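Beta-1,3-glucanosyltransferase (Rhizomucor miehei CAU432, PDB 4WTP) is a glucanosyltransferase of glycoside hydrolase family 17, built on an eight-stranded beta/alpha barrel. Local coordinates at residues V175-L180 with A213-P218; K162-D167 with F182-A187; P189-V194 with G274-F279; T195-A200 with E243-H248. One frame throughout, in Å; residues are numbered along the deposited sequence. Where two conformers were deposited one is given.

Contact 1: residues V175-L180 with A213-P218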
loop_
_atom_site.group_PDB
_atom_site.type_symbol
_atom_site.label_atom_id
_atom_site.label_comp_id
_atom_site.label_asym_id
_atom_site.label_seq_id
_atom_site.Cartn_x
_atom_site.Cartn_y
_atom_site.Cartn_z
ATOM N N VAL A 175 -17.327 12.783 -6.691
ATOM C CA VAL A 175 -18.261 11.676 -6.902
ATOM C C VAL A 175 -17.702 10.364 -6.368
ATOM O O VAL A 175 -18.453 9.505 -5.910
ATOM C CB VAL A 175 -18.687 11.516 -8.370
ATOM C CG1 VAL A 175 -19.616 12.651 -8.769
ATOM C CG2 VAL A 175 -17.489 11.414 -9.310
ATOM N N VAL A 176 -16.378 10.202 -6.437
ATOM C CA VAL A 176 -15.714 9.027 -5.868
ATOM C C VAL A 176 -15.648 9.104 -4.343
ATOM O O VAL A 176 -16.025 8.162 -3.636
ATOM C CB VAL A 176 -14.300 8.840 -6.471
ATOM C CG1 VAL A 176 -13.515 7.767 -5.728
ATOM C CG2 VAL A 176 -14.400 8.473 -7.952
ATOM N N VAL A 177 -15.204 10.254 -3.849
ATOM C CA VAL A 177 -14.974 10.390 -2.407
ATOM C C VAL A 177 -16.288 10.205 -1.617
ATOM O O VAL A 177 -16.297 9.603 -0.547
ATOM C CB VAL A 177 -14.314 11.740 -2.087
ATOM C CG1 VAL A 177 -14.187 11.921 -0.585
ATOM C CG2 VAL A 177 -12.911 11.803 -2.703
ATOM N N LYS A 178 -17.404 10.641 -2.219
ATOM C CA LYS A 178 -18.715 10.407 -1.582
ATOM C C LYS A 178 -19.009 8.931 -1.258
ATOM O O LYS A 178 -19.727 8.637 -0.297
ATOM C CB LYS A 178 -19.826 10.975 -2.474
ATOM C CG LYS A 178 -19.909 12.485 -2.457
ATOM C CD LYS A 178 -21.113 13.021 -3.222
ATOM C CE LYS A 178 -21.211 14.526 -3.049
ATOM N NZ LYS A 178 -20.897 14.929 -1.649
ATOM N N GLU A 179 -18.460 8.008 -2.051
ATOM C CA GLU A 179 -18.752 6.596 -1.860
ATOM C C GLU A 179 -17.796 5.916 -0.879
ATOM O O GLU A 179 -18.050 4.781 -0.493
ATOM C CB GLU A 179 -18.757 5.853 -3.200
ATOM C CG GLU A 179 -19.772 6.377 -4.219
ATOM C CD GLU A 179 -21.191 6.490 -3.660
ATOM O OE1 GLU A 179 -21.606 5.593 -2.902
ATOM O OE2 GLU A 179 -21.900 7.478 -3.969
ATOM N N LEU A 180 -16.695 6.594 -0.523
ATOM C CA LEU A 180 -15.633 5.979 0.257
ATOM C C LEU A 180 -15.924 6.048 1.742
ATOM O O LEU A 180 -16.617 6.958 2.227
ATOM C CB LEU A 180 -14.329 6.737 0.005
ATOM C CG LEU A 180 -13.824 6.841 -1.414
ATOM C CD1 LEU A 180 -12.477 7.568 -1.437
ATOM C CD2 LEU A 180 -13.669 5.449 -2.023
ATOM N N ALA A 213 -9.515 17.314 -0.414
ATOM C CA ALA A 213 -10.511 16.621 -1.260
ATOM C C ALA A 213 -11.353 15.603 -0.486
ATOM O O ALA A 213 -12.178 14.908 -1.064
ATOM C CB ALA A 213 -9.815 15.930 -2.436
ATOM N N SER A 214 -11.115 15.492 0.813
ATOM C CA SER A 214 -11.574 14.361 1.598
ATOM C C SER A 214 -13.034 14.409 2.027
ATOM O O SER A 214 -13.539 13.397 2.540
ATOM C CB SER A 214 -10.727 14.214 2.888
ATOM O OG SER A 214 -11.011 15.301 3.762
ATOM N N LEU A 215 -13.691 15.566 1.858
ATOM C CA LEU A 215 -15.052 15.778 2.379
ATOM C C LEU A 215 -15.080 15.500 3.890
ATOM O O LEU A 215 -16.108 15.143 4.471
ATOM C CB LEU A 215 -16.095 14.926 1.623
ATOM C CG LEU A 215 -16.117 15.072 0.102
ATOM C CD1 LEU A 215 -17.155 14.142 -0.533
ATOM C CD2 LEU A 215 -16.406 16.521 -0.274
ATOM N N GLY A 216 -13.928 15.675 4.542
ATOM C CA GLY A 216 -13.820 15.409 5.969
ATOM C C GLY A 216 -13.629 13.972 6.411
ATOM O O GLY A 216 -13.573 13.698 7.623
ATOM N N LYS A 217 -13.526 13.064 5.440
ATOM C CA LYS A 217 -13.334 11.647 5.730
ATOM C C LYS A 217 -11.869 11.366 6.063
ATOM O O LYS A 217 -10.986 12.133 5.680
ATOM C CB LYS A 217 -13.788 10.826 4.532
ATOM C CG LYS A 217 -15.271 10.966 4.272
ATOM C CD LYS A 217 -15.702 10.140 3.074
ATOM C CE LYS A 217 -17.197 10.235 2.854
ATOM N NZ LYS A 217 -17.682 9.447 1.699
ATOM N N PRO A 218 -11.592 10.277 6.799
ATOM C CA PRO A 218 -10.178 10.000 7.134
ATOM C C PRO A 218 -9.317 9.801 5.901
ATOM O O PRO A 218 -9.780 9.234 4.883
ATOM C CB PRO A 218 -10.257 8.712 7.947
ATOM C CG PRO A 218 -11.643 8.680 8.521
ATOM C CD PRO A 218 -12.504 9.315 7.437
#

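Contact 2: residues K162-D167 with F182-A187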
loop_
_atom_site.group_PDB
_atom_site.type_symbol
_atom_site.label_atom_id
_atom_site.label_comp_id
_atom_site.label_asym_id
_atom_site.label_seq_id
_atom_site.Cartn_x
_atom_site.Cartn_y
_atom_site.Cartn_z
ATOM N N LYS A 162 -14.321 -1.559 6.040
ATOM C CA LYS A 162 -14.407 -0.228 5.421
ATOM C C LYS A 162 -13.716 -0.204 4.056
ATOM O O LYS A 162 -12.760 -0.930 3.823
ATOM C CB LYS A 162 -13.770 0.821 6.345
ATOM C CG LYS A 162 -14.443 0.968 7.705
ATOM C CD LYS A 162 -13.710 1.960 8.609
ATOM C CE LYS A 162 -14.372 2.080 9.975
ATOM N NZ LYS A 162 -13.711 3.103 10.816
ATOM N N VAL A 163 -14.226 0.632 3.152
ATOM C CA VAL A 163 -13.684 0.702 1.797
ATOM C C VAL A 163 -12.993 2.028 1.488
ATOM O O VAL A 163 -13.415 3.104 1.920
ATOM C CB VAL A 163 -14.756 0.417 0.710
ATOM C CG1 VAL A 163 -15.430 -0.920 0.968
ATOM C CG2 VAL A 163 -15.783 1.514 0.660
ATOM N N ALA A 164 -11.916 1.924 0.720
ATOM C CA ALA A 164 -11.155 3.081 0.270
ATOM C C ALA A 164 -10.828 2.876 -1.193
ATOM O O ALA A 164 -11.078 1.816 -1.746
ATOM C CB ALA A 164 -9.861 3.209 1.055
ATOM N N THR A 165 -10.299 3.918 -1.819
ATOM C CA THR A 165 -9.522 3.743 -3.029
ATOM C C THR A 165 -8.189 4.438 -2.835
ATOM O O THR A 165 -8.068 5.311 -1.973
ATOM C CB THR A 165 -10.283 4.267 -4.247
ATOM O OG1 THR A 165 -9.702 3.706 -5.442
ATOM C CG2 THR A 165 -10.298 5.803 -4.254
ATOM N N ALA A 166 -7.189 3.998 -3.587
ATOM C CA ALA A 166 -5.862 4.615 -3.516
ATOM C C ALA A 166 -5.566 5.329 -4.829
ATOM O O ALA A 166 -5.818 4.767 -5.897
ATOM C CB ALA A 166 -4.801 3.533 -3.288
ATOM N N ASP A 167 -5.068 6.557 -4.747
ATOM C CA ASP A 167 -4.686 7.269 -5.960
ATOM C C ASP A 167 -3.727 8.375 -5.620
ATOM O O ASP A 167 -3.427 8.606 -4.452
ATOM C CB ASP A 167 -5.926 7.784 -6.729
ATOM C CG ASP A 167 -5.752 7.688 -8.257
ATOM O OD1 ASP A 167 -4.660 7.969 -8.756
ATOM O OD2 ASP A 167 -6.697 7.276 -8.971
ATOM N N PHE A 182 -12.892 5.900 3.607
ATOM C CA PHE A 182 -11.683 6.693 3.796
ATOM C C PHE A 182 -10.892 6.747 2.494
ATOM O O PHE A 182 -11.122 5.970 1.565
ATOM C CB PHE A 182 -10.814 6.182 4.966
ATOM C CG PHE A 182 -10.331 4.761 4.813
ATOM C CD1 PHE A 182 -11.175 3.676 5.036
ATOM C CD2 PHE A 182 -9.021 4.505 4.413
ATOM C CE1 PHE A 182 -10.713 2.369 4.884
ATOM C CE2 PHE A 182 -8.546 3.207 4.296
ATOM C CZ PHE A 182 -9.397 2.136 4.511
ATOM N N LEU A 183 -9.932 7.669 2.433
ATOM C CA LEU A 183 -9.098 7.857 1.252
ATOM C C LEU A 183 -7.711 7.332 1.541
ATOM O O LEU A 183 -7.246 7.409 2.686
ATOM C CB LEU A 183 -8.991 9.343 0.936
ATOM C CG LEU A 183 -10.219 10.133 0.476
ATOM C CD1 LEU A 183 -11.238 10.298 1.585
ATOM C CD2 LEU A 183 -9.812 11.475 -0.086
ATOM N N MET A 184 -7.026 6.836 0.509
ATOM C CA MET A 184 -5.619 6.475 0.688
ATOM C C MET A 184 -4.777 7.075 -0.430
ATOM O O MET A 184 -5.047 6.886 -1.624
ATOM C CB MET A 184 -5.410 4.961 0.703
ATOM C CG MET A 184 -6.225 4.202 1.738
ATOM S SD MET A 184 -5.625 2.466 2.093
ATOM C CE MET A 184 -4.353 2.839 3.339
ATOM N N MET A 185 -3.753 7.796 -0.045
ATOM C CA MET A 185 -2.843 8.433 -0.989
ATOM C C MET A 185 -1.621 7.608 -1.355
ATOM O O MET A 185 -0.954 7.085 -0.522
ATOM C CB MET A 185 -2.353 9.732 -0.368
ATOM C CG MET A 185 -1.483 10.600 -1.304
ATOM S SD MET A 185 -0.818 12.210 -0.600
ATOM C CE MET A 185 0.432 11.626 0.628
ATOM N N ASN A 186 -1.341 7.568 -2.649
ATOM C CA ASN A 186 -0.036 7.057 -3.116
ATOM C C ASN A 186 0.750 8.280 -3.514
ATOM O O ASN A 186 0.262 9.087 -4.328
ATOM C CB ASN A 186 -0.187 6.222 -4.386
ATOM C CG ASN A 186 -1.003 4.959 -4.211
ATOM O OD1 ASN A 186 -1.178 4.432 -3.127
ATOM N ND2 ASN A 186 -1.449 4.426 -5.332
ATOM N N ALA A 187 1.959 8.443 -2.995
ATOM C CA ALA A 187 2.777 9.594 -3.396
ATOM C C ALA A 187 4.231 9.233 -3.258
ATOM O O ALA A 187 4.652 8.749 -2.197
ATOM C CB ALA A 187 2.454 10.814 -2.530
#

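Contact 3: residues P189-V194 with G274-F279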
loop_
_atom_site.group_PDB
_atom_site.type_symbol
_atom_site.label_atom_id
_atom_site.label_comp_id
_atom_site.label_asym_id
_atom_site.label_seq_id
_atom_site.Cartn_x
_atom_site.Cartn_y
_atom_site.Cartn_z
ATOM N N PRO A 189 7.629 11.402 -3.743
ATOM C CA PRO A 189 8.475 12.530 -4.092
ATOM C C PRO A 189 9.686 12.162 -4.978
ATOM O O PRO A 189 10.123 12.988 -5.798
ATOM C CB PRO A 189 8.877 13.073 -2.726
ATOM C CG PRO A 189 7.638 12.836 -1.888
ATOM C CD PRO A 189 7.144 11.489 -2.348
ATOM N N TYR A 190 10.239 10.967 -4.813
ATOM C CA TYR A 190 11.311 10.509 -5.656
ATOM C C TYR A 190 10.984 10.658 -7.138
ATOM O O TYR A 190 11.804 11.105 -7.953
ATOM C CB TYR A 190 11.618 9.025 -5.354
ATOM C CG TYR A 190 12.742 8.540 -6.212
ATOM C CD1 TYR A 190 14.072 8.710 -5.784
ATOM C CD2 TYR A 190 12.534 7.939 -7.451
ATOM C CE1 TYR A 190 15.132 8.320 -6.588
ATOM C CE2 TYR A 190 13.592 7.546 -8.244
ATOM C CZ TYR A 190 14.899 7.735 -7.815
ATOM O OH TYR A 190 15.949 7.349 -8.610
ATOM N N TRP A 191 9.781 10.246 -7.510
ATOM C CA TRP A 191 9.384 10.316 -8.912
ATOM C C TRP A 191 9.000 11.726 -9.377
ATOM O O TRP A 191 8.734 11.943 -10.571
ATOM C CB TRP A 191 8.220 9.341 -9.164
ATOM C CG TRP A 191 8.586 7.899 -9.022
ATOM C CD1 TRP A 191 8.022 6.958 -8.176
ATOM C CD2 TRP A 191 9.596 7.191 -9.773
ATOM N NE1 TRP A 191 8.611 5.732 -8.350
ATOM C CE2 TRP A 191 9.563 5.811 -9.315
ATOM C CE3 TRP A 191 10.474 7.547 -10.768
ATOM C CZ2 TRP A 191 10.400 4.854 -9.840
ATOM C CZ3 TRP A 191 11.329 6.581 -11.287
ATOM C CH2 TRP A 191 11.289 5.258 -10.837
ATOM N N GLU A 192 9.014 12.674 -8.449
ATOM C CA GLU A 192 8.781 14.082 -8.715
ATOM C C GLU A 192 10.119 14.835 -8.752
ATOM O O GLU A 192 10.153 16.051 -8.957
ATOM C CB GLU A 192 7.848 14.683 -7.661
ATOM C CG GLU A 192 6.526 13.928 -7.472
ATOM C CD GLU A 192 5.864 14.272 -6.129
ATOM O OE1 GLU A 192 5.827 15.475 -5.786
ATOM O OE2 GLU A 192 5.382 13.365 -5.381
ATOM N N GLY A 193 11.228 14.125 -8.534
ATOM C CA GLY A 193 12.538 14.774 -8.606
ATOM C C GLY A 193 12.874 15.634 -7.400
ATOM O O GLY A 193 13.798 16.461 -7.470
ATOM N N VAL A 194 12.150 15.459 -6.293
ATOM C CA VAL A 194 12.374 16.226 -5.052
ATOM C C VAL A 194 13.640 15.726 -4.339
ATOM O O VAL A 194 13.821 14.516 -4.149
ATOM C CB VAL A 194 11.153 16.123 -4.136
ATOM C CG1 VAL A 194 11.371 16.849 -2.812
ATOM C CG2 VAL A 194 9.919 16.680 -4.863
ATOM N N GLY A 274 16.026 -1.717 -12.474
ATOM C CA GLY A 274 16.367 -0.324 -12.199
ATOM C C GLY A 274 16.077 0.046 -10.758
ATOM O O GLY A 274 16.193 -0.807 -9.868
ATOM N N VAL A 275 15.719 1.309 -10.497
ATOM C CA VAL A 275 15.416 1.738 -9.118
ATOM C C VAL A 275 14.217 0.964 -8.574
ATOM O O VAL A 275 14.104 0.812 -7.377
ATOM C CB VAL A 275 15.200 3.278 -8.921
ATOM C CG1 VAL A 275 16.479 4.077 -9.163
ATOM C CG2 VAL A 275 14.131 3.763 -9.870
ATOM N N GLU A 276 13.311 0.498 -9.443
ATOM C CA GLU A 276 12.104 -0.183 -8.958
ATOM C C GLU A 276 12.416 -1.486 -8.216
ATOM O O GLU A 276 11.631 -1.994 -7.457
ATOM C CB GLU A 276 11.072 -0.403 -10.084
ATOM C CG GLU A 276 10.538 0.895 -10.643
ATOM C CD GLU A 276 9.506 0.664 -11.685
ATOM O OE1 GLU A 276 8.754 -0.306 -11.541
ATOM O OE2 GLU A 276 9.485 1.434 -12.642
ATOM N N ALA A 277 13.620 -1.979 -8.436
ATOM C CA ALA A 277 14.091 -3.193 -7.760
ATOM C C ALA A 277 14.694 -2.936 -6.377
ATOM O O ALA A 277 15.236 -3.845 -5.761
ATOM C CB ALA A 277 15.081 -3.935 -8.658
ATOM N N HIS A 278 14.635 -1.699 -5.892
ATOM C CA HIS A 278 15.340 -1.297 -4.670
ATOM C C HIS A 278 14.506 -0.513 -3.659
ATOM O O HIS A 278 15.083 0.251 -2.866
ATOM C CB HIS A 278 16.576 -0.487 -5.050
ATOM C CG HIS A 278 17.552 -1.277 -5.889
ATOM N ND1 HIS A 278 18.408 -2.197 -5.375
ATOM C CD2 HIS A 278 17.735 -1.293 -7.249
ATOM C CE1 HIS A 278 19.128 -2.749 -6.375
ATOM N NE2 HIS A 278 18.725 -2.184 -7.519
ATOM N N PHE A 279 13.180 -0.717 -3.654
ATOM C CA PHE A 279 12.286 -0.035 -2.688
ATOM C C PHE A 279 12.073 -0.789 -1.378
ATOM O O PHE A 279 11.398 -0.282 -0.487
ATOM C CB PHE A 279 10.929 0.263 -3.331
ATOM C CG PHE A 279 10.905 1.500 -4.175
ATOM C CD1 PHE A 279 10.624 2.719 -3.608
ATOM C CD2 PHE A 279 11.269 1.444 -5.519
ATOM C CE1 PHE A 279 10.579 3.872 -4.385
ATOM C CE2 PHE A 279 11.244 2.592 -6.307
ATOM C CZ PHE A 279 10.933 3.816 -5.747
#

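Contact 4: residues T195-A200 with E243-H248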
loop_
_atom_site.group_PDB
_atom_site.type_symbol
_atom_site.label_atom_id
_atom_site.label_comp_id
_atom_site.label_asym_id
_atom_site.label_seq_id
_atom_site.Cartn_x
_atom_site.Cartn_y
_atom_site.Cartn_z
ATOM N N THR A 195 14.517 16.643 -3.973
ATOM C CA THR A 195 15.751 16.247 -3.288
ATOM C C THR A 195 15.395 15.642 -1.926
ATOM O O THR A 195 14.414 16.038 -1.289
ATOM C CB THR A 195 16.725 17.433 -3.154
ATOM O OG1 THR A 195 18.018 16.969 -2.729
ATOM C CG2 THR A 195 16.201 18.480 -2.166
ATOM N N ILE A 196 16.244 14.732 -1.458
ATOM C CA ILE A 196 15.918 13.963 -0.271
ATOM C C ILE A 196 15.548 14.815 0.965
ATOM O O ILE A 196 14.623 14.477 1.723
ATOM C CB ILE A 196 17.042 12.948 0.035
ATOM C CG1 ILE A 196 16.681 12.081 1.255
ATOM C CG2 ILE A 196 18.423 13.631 0.184
ATOM C CD1 ILE A 196 15.404 11.247 1.119
ATOM N N ASP A 197 16.258 15.916 1.203
ATOM C CA ASP A 197 16.016 16.700 2.415
ATOM C C ASP A 197 14.601 17.260 2.485
ATOM O O ASP A 197 14.085 17.565 3.575
ATOM C CB ASP A 197 17.028 17.853 2.521
ATOM C CG ASP A 197 18.412 17.393 2.828
ATOM O OD1 ASP A 197 18.602 16.209 3.134
ATOM O OD2 ASP A 197 19.316 18.253 2.792
ATOM N N ASN A 198 14.002 17.437 1.307
ATOM C CA ASN A 198 12.675 18.007 1.171
ATOM C C ASN A 198 11.567 16.948 0.944
ATOM O O ASN A 198 10.419 17.296 0.835
ATOM C CB ASN A 198 12.647 19.006 -0.022
ATOM C CG ASN A 198 13.790 20.027 -0.032
ATOM O OD1 ASN A 198 14.514 20.173 0.933
ATOM N ND2 ASN A 198 13.956 20.715 -1.156
ATOM N N ALA A 199 11.920 15.674 0.868
ATOM C CA ALA A 199 10.985 14.680 0.360
ATOM C C ALA A 199 9.816 14.393 1.313
ATOM O O ALA A 199 8.640 14.398 0.877
ATOM C CB ALA A 199 11.737 13.422 0.007
ATOM N N ALA A 200 10.096 14.172 2.597
ATOM C CA ALA A 200 9.016 13.907 3.542
ATOM C C ALA A 200 8.132 15.132 3.714
ATOM O O ALA A 200 6.909 15.000 3.920
ATOM C CB ALA A 200 9.576 13.465 4.865
ATOM N N GLU A 243 17.419 6.280 1.324
ATOM C CA GLU A 243 16.273 5.471 1.717
ATOM C C GLU A 243 16.130 5.514 3.251
ATOM O O GLU A 243 15.036 5.626 3.774
ATOM C CB GLU A 243 16.335 4.029 1.219
ATOM C CG GLU A 243 15.079 3.270 1.621
ATOM C CD GLU A 243 15.042 1.807 1.246
ATOM O OE1 GLU A 243 16.050 1.230 0.800
ATOM O OE2 GLU A 243 13.956 1.216 1.461
ATOM N N ASN A 244 17.238 5.356 3.978
ATOM C CA ASN A 244 17.235 5.410 5.444
ATOM C C ASN A 244 16.679 6.732 5.961
ATOM O O ASN A 244 15.831 6.742 6.844
ATOM C CB ASN A 244 18.672 5.195 5.946
ATOM C CG ASN A 244 18.721 4.868 7.426
ATOM O OD1 ASN A 244 17.986 4.016 7.900
ATOM N ND2 ASN A 244 19.607 5.539 8.135
ATOM N N LYS A 245 17.140 7.839 5.380
ATOM C CA LYS A 245 16.646 9.155 5.772
ATOM C C LYS A 245 15.137 9.292 5.493
ATOM O O LYS A 245 14.382 9.785 6.340
ATOM C CB LYS A 245 17.439 10.255 5.085
ATOM C CG LYS A 245 16.852 11.630 5.319
ATOM C CD LYS A 245 17.780 12.751 4.885
ATOM C CE LYS A 245 17.094 14.107 5.011
ATOM N NZ LYS A 245 16.378 14.385 6.291
ATOM N N TYR A 246 14.708 8.864 4.305
ATOM C CA TYR A 246 13.304 9.003 3.921
ATOM C C TYR A 246 12.434 8.186 4.864
ATOM O O TYR A 246 11.418 8.651 5.372
ATOM C CB TYR A 246 13.075 8.539 2.476
ATOM C CG TYR A 246 11.687 8.920 1.971
ATOM C CD1 TYR A 246 11.348 10.256 1.808
ATOM C CD2 TYR A 246 10.717 7.954 1.714
ATOM C CE1 TYR A 246 10.087 10.626 1.330
ATOM C CE2 TYR A 246 9.451 8.302 1.235
ATOM C CZ TYR A 246 9.144 9.641 1.081
ATOM O OH TYR A 246 7.908 10.042 0.616
ATOM N N LEU A 247 12.850 6.947 5.136
ATOM C CA LEU A 247 12.136 6.078 6.068
ATOM C C LEU A 247 11.998 6.765 7.439
ATOM O O LEU A 247 10.892 6.850 7.999
ATOM C CB LEU A 247 12.920 4.764 6.204
ATOM C CG LEU A 247 12.350 3.780 7.200
ATOM C CD1 LEU A 247 10.951 3.329 6.803
ATOM C CD2 LEU A 247 13.308 2.605 7.348
ATOM N N HIS A 248 13.125 7.237 7.980
ATOM C CA HIS A 248 13.067 7.890 9.296
ATOM C C HIS A 248 12.152 9.094 9.276
ATOM O O HIS A 248 11.354 9.274 10.202
ATOM C CB HIS A 248 14.459 8.333 9.717
ATOM C CG HIS A 248 15.412 7.192 9.997
ATOM N ND1 HIS A 248 16.661 7.384 10.476
ATOM C CD2 HIS A 248 15.256 5.838 9.844
ATOM C CE1 HIS A 248 17.270 6.200 10.609
ATOM N NE2 HIS A 248 16.405 5.251 10.251
HETATM O O HOH W 1 15.292 16.999 5.971
#

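Contact 1: residues V175-L180 with A213-P218
The type I beta turn from Val177 to Leu180, which leads from helix 174-177 toward strand 182-186, meets the type I' turn from Ser214 to Lys217, where Lys217 and Val177 make the main contact. The Lys217 chain runs fully extended beyond CG and brings its ammonium group to the backbone of the first turn. In the conformer described, NZ donates to Val177 O at 2.6 Å and to Leu180 O at 2.8 Å. The second bond lies in the carbonyl plane, on a lone pair. The first is tilted 16° from the plane of its carbonyl. Val177 O also accepts the turn's own bond from Leu180 N, so this one oxygen is gripped twice. Lys178 O lies 3.0 Å from the same Lys217 NZ.

Both turns belong to the loops that precede neighbouring parallel strands of the beta/alpha barrel, 182-186 and 219-223. Beside the lysine, Val177 packs on Leu215 and on backbone carbonyls. Val177 CG1 stands anti to the backbone N (chi1 175°) and reaches Leu215 CD1 at 3.7 Å. It also lies against Ser214 O, while Val177 CG2 faces Ala213 O. Leu215 CD1 touches Lys178 CG as well, 3.7 Å away, and the two side chains cross nearly at right angles. In the type I' turn, Ser214 OG accepts from Gly216 N, an ST turn, and is hydrogen-bonded to Val211 O.

Contact 2: residues K162-D167 with F182-A187
Phe182 lays its ring against Ala164 and Lys162. Its N gives a weak bond to Val163 O at 3.3 Å. CG stands between the backbone N and the carbonyl carbon (chi1 60°), which turns the ring toward the first strand. Ala164 CB sits over one ring face, 3.6 Å from the centroid, a CH-pi contact. Lys162 CB comes in at the ring edge, near the ring plane. Lys220 adds a cation-pi contact to the same ring. Phe182 O is buried and has no hydrogen-bonding partner in the model, though Ala164 CA and CB lie close to it.

Leu183 turns to the other face of the sheet, toward helix 196-212. Met184 N then donates to Thr165 O at 3.1 Å, and Met184 O accepts from Asp167 N at 3.1 Å. The same Met184 O takes a CA-H...O contact from Ala166. Met184 CG rests on Ala164 CB at 3.8 Å. Met185 points to helix 196-212, and its CA makes a CA-H...O contact with Asp167 O.

Asn186 N gives that oxygen a straight bond, 2.9 Å from Asp167 O and 174° at the hydrogen, although it comes from above the carbonyl plane. Asn186 OD1 lies 3.7 Å from Ala166 CB. Asn186 OD1 is hydrogen-bonded to Ser222, and Asn186 ND2 to Ser132 and Glu133. The axes of 163-167 and 182-186 come within 4.7 Å and run in the same direction, 20° apart, joined through helix 174-177 as a beta-alpha-beta unit of the family 17 barrel.

Contact 3: residues P189-V194 with G274-F279
Val275 is the bump in this contact, and Tyr190 and Trp191 form the hollow that receives it. Its two methyl groups divide the work in the conformer described. CG1 stands anti to the carbonyl carbon (chi1 -67°) and meets Tyr190 OH at 3.4 Å. CG2 lies obliquely against the six-membered part of the indole, 3.4 Å from Trp191 CH2 and 3.9 Å from Trp191 CZ2. It also lies 4.2 Å from Tyr190 CE2. The hollow is shaped by the two aromatic residues themselves. Tyr190 CD2 sits over the centre of the indole, and the indole carbon Trp191 CD2 meets the edge of the phenol ring, so the two rings are steeply turned to each other.

The segments belong to two loops of the beta/alpha barrel. One follows strand 182-186 and the other follows strand 262-263, so both rise from the C-terminal ends of strands. In families with this barrel that end carries the active site. Val275 stands in a short 3-10 segment, 275-277.

Two further side chains extend the fit along the indole. Glu276 CG touches its edge, 4.0 Å from Trp191 CZ2. Phe279 brings CZ to 4.0 Å from Trp191 NE1, its side chain slanting across that of the tryptophan. Pro227 packs on Tyr190, Val275 and Phe279 from another loop. Trp226 meets Tyr190 edge-to-face, and Phe233 approaches Trp191 with its plane nearly perpendicular.

Contact 4: residues T195-A200 with E243-H248
Lys245 lies along Ile196 and ends beside Asp197. Its CG stands anti to the backbone N (chi1 173°), which sends the chain from CB toward helix 196-212. CG approaches Ile196 CG1 at 4.1 Å, and CD comes closer to the same atom, 3.9 Å. CE then passes Asp197 OD1 at 3.2 Å. The chain bends at its last torsion, and NZ turns away from that carboxylate, remaining 4.3 Å from Asp197 OD1. The opposite charges are therefore near but form no salt bridge. NZ instead donates to a water at 2.8 Å, which in turn donates to Asp197 O. Its salt bridge is with Asp249, in its own helix.

Tyr246, next to Lys245 in sequence, packs against Ile196 and Ala199. Its CB meets Ile196 CD1 at 3.8 Å, and its ring atom CE1 lies 3.5 Å from Ala199 CB. Ala200 N sits at the ring edge. The hydroxyl reaches beyond the contact to Thr224.

The segments 196-200 and 243-248 of helices 196-212 and 240-256 run in the same direction, 23° apart, their axes 9.2 Å from each other at closest. These are consecutive long helices around the barrel, and Tyr246 also touches strand 262-263 through Tyr263.

How the contacts relate
Contacts 1 and 2 lie side by side, with centres 10 Å apart. Pro218 O of contact 1 probably accepts a hydrogen bond from Leu183 N of contact 2, 2.9 Å away. Contacts 3 and 4 form a second pair, with centres 12 Å apart. Pro189 CG of contact 3 meets Ala199 O of contact 4 at 3.3 Å. The centres of contacts 1 and 3 are 29 Å apart. Contact 1 lies in loops before strands and contact 3 in loops after them, the end that probably carries the active site, as in other barrels of this kind. Strand 182-186 of contact 2 leads into segment 189-194, then into helix 196-212 of contact 4, whose following loop returns to contact 1.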